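4-hydroxybutyrate CoA-transferase (Porphyromonas gingivalis, PDB 3EH7) probably transfers coenzyme A between carboxylic acids such as acetate and 4-hydroxybutyrate. Local coordinates at residues 291-295 against 296-300; 104-107 against 108-111; 140-143 against 144-148. All blocks are in the same frame, centred on the assembly; numbering follows the deposited sequence.

How the contacts relate
The three contacts are local turns into short helices, and they cluster about 11 to 13 Å from the centre of the subunit. Along the sequence contact 2 (104-111) comes first, then contact 3 (140-148), then contact 1 (291-300). The centres of contacts 1 and 3 lie about 9 Å apart. Contacts 2 and 3 belong to the N-terminal family region and lead into helices 109-114 and 145-151. Contact 1 belongs to the C-terminal family region and leads from strand 290-292 into helix 295-298. Val295 touches Phe106 and Pro110, and its N probably bonds Asp143 O. Pro294 touches Cys142. The cluster brings the N-terminal and C-terminal family regions into contact.

Contact 1 (291-295 against 296-300); sequences ELYPV and DYVND
The side chains of Tyr293 and Tyr297 run alongside each other in one direction. Their rings are neither stacked nor perpendicular: the planes are 42° apart and the centroids 4.9 Å apart. CE2 of Tyr297 sits above the middle of one face of the Tyr293 ring. Nearer the backbone, CD2 of Tyr297 comes within 3.7 Å of Tyr293 CB. The Tyr297 ring reaches this place because its CG is anti to the backbone N (chi1 179°). CG2 of Val298 closes in beside the same methylene, 3.6 Å from Tyr293 CB, and also touches Tyr293 O.

Two further pairs meet. Pro294 and Asp296 cross at a slant, with OD1 of Asp296 3.4 Å from Pro294 CB. On Val295 the CG2 branch meets the amide of Asn299, 3.6 Å from Asn299 CG.

Pro294 is the N-cap residue of helix 295-298. Its carbonyl oxygen accepts two backbone bonds. Val298 N bonds to Pro294 O at 3.1 Å, and Tyr297 N bonds to the same oxygen. Asn299 N binds Val295 O at 2.9 Å and continues the turn.

The polar ends are held from outside the turn as well as within it. Tyr293 OH gives a hydrogen bond to Glu291 OE1, 2.7 Å, while OE2 of Glu291 pairs with Lys268. Tyr297 OH bonds His265, Asp296 pairs with Arg114, and Asp300 pairs with Arg302. The amide of buried Asn299 is bonded to Tyr344, Asp343 and Glu242. The turn thus combines an apolar tyrosine-valine contact with charged and polar groups that each have a partner. The neighbouring arginines and lysine would probably keep the carboxylates of Glu291, Asp296 and Asp300 ionised.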
loop_
_atom_site.group_PDB
_atom_site.type_symbol
_atom_site.label_atom_id
_atom_site.label_comp_id
_atom_site.label_asym_id
_atom_site.label_seq_id
_atom_site.Cartn_x
_atom_site.Cartn_y
_atom_site.Cartn_z
ATOM N N GLU A 291 12.743 -16.384 17.248
ATOM C CA GLU A 291 13.620 -16.068 16.156
ATOM C C GLU A 291 13.378 -14.644 15.678
ATOM O O GLU A 291 12.248 -14.278 15.318
ATOM C CB GLU A 291 13.445 -17.088 15.007
ATOM C CG GLU A 291 13.994 -18.446 15.366
ATOM C CD GLU A 291 13.842 -19.494 14.265
ATOM O OE1 GLU A 291 13.177 -19.230 13.237
ATOM O OE2 GLU A 291 14.344 -20.617 14.477
ATOM N N LEU A 292 14.433 -13.827 15.729
ATOM C CA LEU A 292 14.379 -12.508 15.126
ATOM C C LEU A 292 15.030 -12.534 13.761
ATOM O O LEU A 292 16.033 -13.234 13.551
ATOM C CB LEU A 292 15.039 -11.436 15.975
ATOM C CG LEU A 292 14.431 -11.118 17.344
ATOM C CD1 LEU A 292 14.777 -9.698 17.825
ATOM C CD2 LEU A 292 12.913 -11.411 17.401
ATOM N N TYR A 293 14.429 -11.768 12.842
ATOM C CA TYR A 293 14.976 -11.531 11.501
ATOM C C TYR A 293 14.924 -10.034 11.222
ATOM O O TYR A 293 14.154 -9.294 11.848
ATOM C CB TYR A 293 14.166 -12.256 10.438
ATOM C CG TYR A 293 14.063 -13.744 10.609
ATOM C CD1 TYR A 293 13.128 -14.302 11.473
ATOM C CD2 TYR A 293 14.904 -14.605 9.889
ATOM C CE1 TYR A 293 13.035 -15.676 11.625
ATOM C CE2 TYR A 293 14.838 -15.958 10.037
ATOM C CZ TYR A 293 13.897 -16.508 10.887
ATOM O OH TYR A 293 13.853 -17.895 11.034
ATOM N N PRO A 294 15.734 -9.575 10.265
ATOM C CA PRO A 294 15.680 -8.174 9.908
ATOM C C PRO A 294 14.331 -7.765 9.317
ATOM O O PRO A 294 13.548 -8.594 8.780
ATOM C CB PRO A 294 16.840 -7.997 8.913
ATOM C CG PRO A 294 17.273 -9.349 8.540
ATOM C CD PRO A 294 16.828 -10.293 9.592
ATOM N N VAL A 295 14.052 -6.480 9.438
ATOM C CA VAL A 295 12.716 -5.990 9.159
ATOM C C VAL A 295 12.278 -6.205 7.689
ATOM O O VAL A 295 11.075 -6.351 7.417
ATOM C CB VAL A 295 12.544 -4.522 9.623
ATOM C CG1 VAL A 295 13.427 -3.540 8.755
ATOM C CG2 VAL A 295 11.036 -4.140 9.624
ATOM N N ASP A 296 13.246 -6.247 6.752
ATOM C CA ASP A 296 12.923 -6.471 5.354
ATOM C C ASP A 296 12.444 -7.888 5.099
ATOM O O ASP A 296 11.896 -8.162 4.038
ATOM C CB ASP A 296 14.083 -6.105 4.413
ATOM C CG ASP A 296 15.361 -6.863 4.708
ATOM O OD1 ASP A 296 15.696 -7.097 5.884
ATOM O OD2 ASP A 296 16.071 -7.160 3.752
ATOM N N TYR A 297 12.648 -8.796 6.054
ATOM C CA TYR A 297 12.044 -10.099 5.991
ATOM C C TYR A 297 10.717 -10.106 6.727
ATOM O O TYR A 297 9.654 -10.347 6.116
ATOM C CB TYR A 297 13.011 -11.177 6.529
ATOM C CG TYR A 297 12.428 -12.569 6.507
ATOM C CD1 TYR A 297 12.376 -13.303 5.332
ATOM C CD2 TYR A 297 11.904 -13.140 7.662
ATOM C CE1 TYR A 297 11.831 -14.578 5.301
ATOM C CE2 TYR A 297 11.378 -14.404 7.651
ATOM C CZ TYR A 297 11.346 -15.123 6.476
ATOM O OH TYR A 297 10.799 -16.355 6.486
ATOM N N VAL A 298 10.738 -9.763 8.018
ATOM C CA VAL A 298 9.538 -9.915 8.874
ATOM C C VAL A 298 8.347 -9.072 8.430
ATOM O O VAL A 298 7.194 -9.559 8.451
ATOM C CB VAL A 298 9.828 -9.673 10.367
ATOM C CG1 VAL A 298 8.551 -9.893 11.255
ATOM C CG2 VAL A 298 10.994 -10.561 10.834
ATOM N N ASN A 299 8.606 -7.824 8.035
ATOM C CA ASN A 299 7.544 -6.866 7.752
ATOM C C ASN A 299 7.197 -6.805 6.261
ATOM O O ASN A 299 6.394 -5.987 5.844
ATOM C CB ASN A 299 7.941 -5.451 8.228
ATOM C CG ASN A 299 7.589 -5.162 9.678
ATOM O OD1 ASN A 299 7.841 -5.977 10.572
ATOM N ND2 ASN A 299 7.106 -3.945 9.928
ATOM N N ASP A 300 7.829 -7.635 5.442
ATOM C CA ASP A 300 7.519 -7.630 4.026
ATOM C C ASP A 300 6.093 -8.185 3.871
ATOM O O ASP A 300 5.815 -9.287 4.319
ATOM C CB ASP A 300 8.473 -8.514 3.287
ATOM C CG ASP A 300 8.287 -8.439 1.775
ATOM O OD1 ASP A 300 7.155 -8.272 1.250
ATOM O OD2 ASP A 300 9.293 -8.557 1.106
#

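Contact 2 (104-107 against 108-111); sequences VFFY and EVPS
The Tyr107 ring carries Glu108 on one face. CG of Glu108 stands 4.2 Å from the centroid of the Tyr107 ring, over the face but shifted toward the rim, in a CH-pi contact. The ring is brought there because its CG sits between the backbone N and the carbonyl carbon (chi1 86°). Tyr107 and Glu108 run alongside each other, with ring and carboxylate planes 30° apart.

The Phe105 ring is met obliquely by the same carboxylate, with Glu108 OE1 3.4 Å from Phe105 CD2. At the edge of the Phe106 ring, near its plane, is CG2 of Val109. Val109 CG2 is also 3.6 Å from Val104 CG1, and the two valine side chains are roughly perpendicular.

Backbone bonds close the turn. Glu108 N gives to Phe105 O at 3.0 Å, and Val109 N gives to Phe106 O at 3.1 Å. One water is bonded to Phe105 N; its very short approach to Glu108 OE1 is doubtful. A second water joins Tyr107 O to Ser111 N. Ser111 OG gives a bond to Glu108 O, 3.0 Å.

The turn leads from a loop into helix 109-114. Phe105 rests on helix 341-350, while Phe106 and Pro110 touch Val295 in helix 295-298. On the dimer side, Glu108 forms a salt bridge with Lys402 of the second subunit, and Tyr107 OH makes a weak bond to Trp350 of that subunit. The turn thus touches both helices of its own chain and the second subunit.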
loop_
_atom_site.group_PDB
_atom_site.type_symbol
_atom_site.label_atom_id
_atom_site.label_comp_id
_atom_site.label_asym_id
_atom_site.label_seq_id
_atom_site.Cartn_x
_atom_site.Cartn_y
_atom_site.Cartn_z
ATOM N N VAL A 104 9.151 6.432 5.142
ATOM C CA VAL A 104 9.556 5.225 4.457
ATOM C C VAL A 104 8.717 4.108 5.048
ATOM O O VAL A 104 8.275 4.225 6.173
ATOM C CB VAL A 104 11.070 4.964 4.667
ATOM C CG1 VAL A 104 11.370 4.863 6.131
ATOM C CG2 VAL A 104 11.537 3.718 3.880
ATOM N N PHE A 105 8.450 3.056 4.294
ATOM C CA PHE A 105 7.859 1.862 4.891
ATOM C C PHE A 105 8.956 1.148 5.681
ATOM O O PHE A 105 10.066 1.011 5.207
ATOM C CB PHE A 105 7.329 0.914 3.837
ATOM C CG PHE A 105 6.066 1.388 3.156
ATOM C CD1 PHE A 105 5.058 2.001 3.869
ATOM C CD2 PHE A 105 5.888 1.167 1.782
ATOM C CE1 PHE A 105 3.885 2.417 3.233
ATOM C CE2 PHE A 105 4.720 1.549 1.159
ATOM C CZ PHE A 105 3.716 2.197 1.889
ATOM N N PHE A 106 8.635 0.678 6.865
ATOM C CA PHE A 106 9.633 0.055 7.738
ATOM C C PHE A 106 10.364 -1.111 7.022
ATOM O O PHE A 106 11.591 -1.171 7.029
ATOM C CB PHE A 106 8.947 -0.407 9.021
ATOM C CG PHE A 106 9.888 -0.774 10.144
ATOM C CD1 PHE A 106 11.260 -0.532 10.080
ATOM C CD2 PHE A 106 9.376 -1.360 11.294
ATOM C CE1 PHE A 106 12.088 -0.900 11.137
ATOM C CE2 PHE A 106 10.192 -1.707 12.340
ATOM C CZ PHE A 106 11.552 -1.473 12.274
ATOM N N TYR A 107 9.618 -2.016 6.389
ATOM C CA TYR A 107 10.233 -3.140 5.658
ATOM C C TYR A 107 11.185 -2.744 4.522
ATOM O O TYR A 107 12.016 -3.541 4.121
ATOM C CB TYR A 107 9.174 -4.143 5.157
ATOM C CG TYR A 107 8.579 -3.777 3.829
ATOM C CD1 TYR A 107 7.505 -2.917 3.759
ATOM C CD2 TYR A 107 9.128 -4.255 2.622
ATOM C CE1 TYR A 107 6.941 -2.562 2.548
ATOM C CE2 TYR A 107 8.573 -3.889 1.402
ATOM C CZ TYR A 107 7.475 -3.037 1.386
ATOM O OH TYR A 107 6.876 -2.639 0.221
ATOM N N GLU A 108 11.058 -1.518 4.013
ATOM C CA GLU A 108 11.875 -1.003 2.932
ATOM C C GLU A 108 13.183 -0.357 3.383
ATOM O O GLU A 108 14.069 -0.098 2.562
ATOM C CB GLU A 108 11.085 0.030 2.111
ATOM C CG GLU A 108 10.524 -0.492 0.808
ATOM C CD GLU A 108 9.964 0.625 -0.070
ATOM O OE1 GLU A 108 8.978 1.277 0.327
ATOM O OE2 GLU A 108 10.537 0.870 -1.160
ATOM N N VAL A 109 13.304 -0.078 4.674
ATOM C CA VAL A 109 14.494 0.590 5.189
ATOM C C VAL A 109 15.812 -0.135 4.882
ATOM O O VAL A 109 16.768 0.497 4.415
ATOM C CB VAL A 109 14.337 0.859 6.699
ATOM C CG1 VAL A 109 15.642 1.299 7.313
ATOM C CG2 VAL A 109 13.217 1.901 6.900
ATOM N N PRO A 110 15.888 -1.458 5.117
ATOM C CA PRO A 110 17.185 -2.136 4.857
ATOM C C PRO A 110 17.674 -2.019 3.412
ATOM O O PRO A 110 18.854 -1.731 3.184
ATOM C CB PRO A 110 16.912 -3.589 5.234
ATOM C CG PRO A 110 15.745 -3.479 6.258
ATOM C CD PRO A 110 14.907 -2.364 5.746
ATOM N N SER A 111 16.792 -2.194 2.427
ATOM C CA SER A 111 17.245 -2.040 1.028
ATOM C C SER A 111 17.646 -0.596 0.719
ATOM O O SER A 111 18.602 -0.348 -0.022
ATOM C CB SER A 111 16.198 -2.534 0.041
ATOM O OG SER A 111 14.994 -1.814 0.226
HETATM O O HOH W 1 8.803 3.416 1.490
HETATM O O HOH W 2 14.320 -3.513 2.438
#

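Contact 3 (140-143 against 144-148); sequences VSCD and YSKPA
Asp143 holds Ser145, near the start of helix 145-151, through one oxygen, OD1. Ser145 OG gives its proton to Asp143 OD1 at 2.5 Å, a short bond, on the syn lone pair of that oxygen. Ser145 N also binds Asp143 OD1, at 2.8 Å, and comes from above the carboxylate plane. This is a capping bond: the side chain takes up an N-H of the first turn. A third, weak bond comes from Tyr144 N. The carboxylate can reach these donors because CG of Asp143 sits between its backbone N and carbonyl carbon (chi1 53°), which turns the end of the side chain back toward the helix.

The Tyr144 ring meets the same oxygen. Asp143 OD1 lies over one face of the ring, 3.6 Å from Tyr144 CD2. Tyr144 also packs on Met62 and on Val109 of helix 109-114.

Cys142 takes part through its carbonyl and its sulfur. Lys146 N binds Cys142 O at 3.0 Å. SG of Cys142 lies against the aliphatic part of the lysine, 3.9 Å from Lys146 CD. The ammonium end leads away and forms a salt bridge with Glu150. Pro147 CD rests 3.5 Å from Asp143 O.

Ser145 OG is used twice, since it also accepts from His35 N. Ser141 OG bonds His35 O, so the loop that holds His35 is tied to both sides of this turn. The backbone of Asp143 is bonded to Thr272 and Val295. Asp143 OD1 is thus a buried oxygen with the Ser145 hydroxyl, the Ser145 N-H and, weakly, the Tyr144 N-H around it. These donors would be expected to stabilise a negative charge on the carboxylate and to fix its rotation.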
loop_
_atom_site.group_PDB
_atom_site.type_symbol
_atom_site.label_atom_id
_atom_site.label_comp_id
_atom_site.label_asym_id
_atom_site.label_seq_id
_atom_site.Cartn_x
_atom_site.Cartn_y
_atom_site.Cartn_z
ATOM N N VAL A 140 17.817 -8.155 21.280
ATOM C CA VAL A 140 16.442 -7.711 21.151
ATOM C C VAL A 140 16.191 -6.720 19.990
ATOM O O VAL A 140 15.063 -6.330 19.782
ATOM C CB VAL A 140 15.938 -7.029 22.495
ATOM C CG1 VAL A 140 15.984 -8.005 23.664
ATOM C CG2 VAL A 140 16.754 -5.787 22.828
ATOM N N SER A 141 17.231 -6.311 19.255
ATOM C CA SER A 141 17.098 -5.322 18.178
ATOM C C SER A 141 17.749 -5.770 16.871
ATOM O O SER A 141 18.925 -5.531 16.627
ATOM C CB SER A 141 17.644 -3.964 18.639
ATOM O OG SER A 141 16.889 -3.504 19.750
ATOM N N CYS A 142 16.961 -6.442 16.038
ATOM C CA CYS A 142 17.400 -6.900 14.732
ATOM C C CYS A 142 16.952 -5.868 13.714
ATOM O O CYS A 142 17.787 -5.126 13.168
ATOM C CB CYS A 142 16.845 -8.297 14.434
ATOM S SG CYS A 142 17.482 -9.076 12.912
ATOM N N ASP A 143 15.642 -5.817 13.451
ATOM C CA ASP A 143 15.025 -4.666 12.758
ATOM C C ASP A 143 15.841 -4.039 11.599
ATOM O O ASP A 143 16.109 -4.706 10.605
ATOM C CB ASP A 143 14.525 -3.658 13.817
ATOM C CG ASP A 143 15.598 -3.239 14.823
ATOM O OD1 ASP A 143 16.486 -2.430 14.461
ATOM O OD2 ASP A 143 15.522 -3.683 15.995
ATOM N N TYR A 144 16.205 -2.768 11.686
ATOM C CA TYR A 144 17.129 -2.170 10.741
ATOM C C TYR A 144 18.533 -2.091 11.340
ATOM O O TYR A 144 19.468 -1.685 10.664
ATOM C CB TYR A 144 16.677 -0.755 10.349
ATOM C CG TYR A 144 16.773 0.226 11.505
ATOM C CD1 TYR A 144 17.940 0.940 11.753
ATOM C CD2 TYR A 144 15.719 0.375 12.394
ATOM C CE1 TYR A 144 18.022 1.808 12.821
ATOM C CE2 TYR A 144 15.794 1.233 13.465
ATOM C CZ TYR A 144 16.944 1.951 13.675
ATOM O OH TYR A 144 17.004 2.801 14.756
ATOM N N SER A 145 18.656 -2.406 12.631
ATOM C CA SER A 145 19.923 -2.290 13.350
ATOM C C SER A 145 20.959 -3.205 12.729
ATOM O O SER A 145 22.110 -2.800 12.504
ATOM C CB SER A 145 19.735 -2.630 14.839
ATOM O OG SER A 145 18.740 -1.823 15.462
ATOM N N LYS A 146 20.561 -4.442 12.432
ATOM C CA LYS A 146 21.457 -5.401 11.791
ATOM C C LYS A 146 21.840 -4.969 10.375
ATOM O O LYS A 146 23.034 -4.901 10.076
ATOM C CB LYS A 146 20.863 -6.807 11.820
ATOM C CG LYS A 146 21.539 -7.853 10.928
ATOM C CD LYS A 146 21.070 -9.249 11.347
ATOM C CE LYS A 146 21.802 -10.351 10.677
ATOM N NZ LYS A 146 21.447 -10.402 9.309
ATOM N N PRO A 147 20.839 -4.664 9.517
ATOM C CA PRO A 147 21.154 -4.096 8.211
ATOM C C PRO A 147 22.068 -2.868 8.288
ATOM O O PRO A 147 22.970 -2.757 7.479
ATOM C CB PRO A 147 19.794 -3.722 7.653
ATOM C CG PRO A 147 18.850 -4.689 8.274
ATOM C CD PRO A 147 19.419 -5.082 9.588
ATOM N N ALA A 148 21.871 -1.990 9.272
ATOM C CA ALA A 148 22.756 -0.828 9.410
ATOM C C ALA A 148 24.200 -1.262 9.686
ATOM O O ALA A 148 25.132 -0.773 9.047
ATOM C CB ALA A 148 22.255 0.125 10.501
#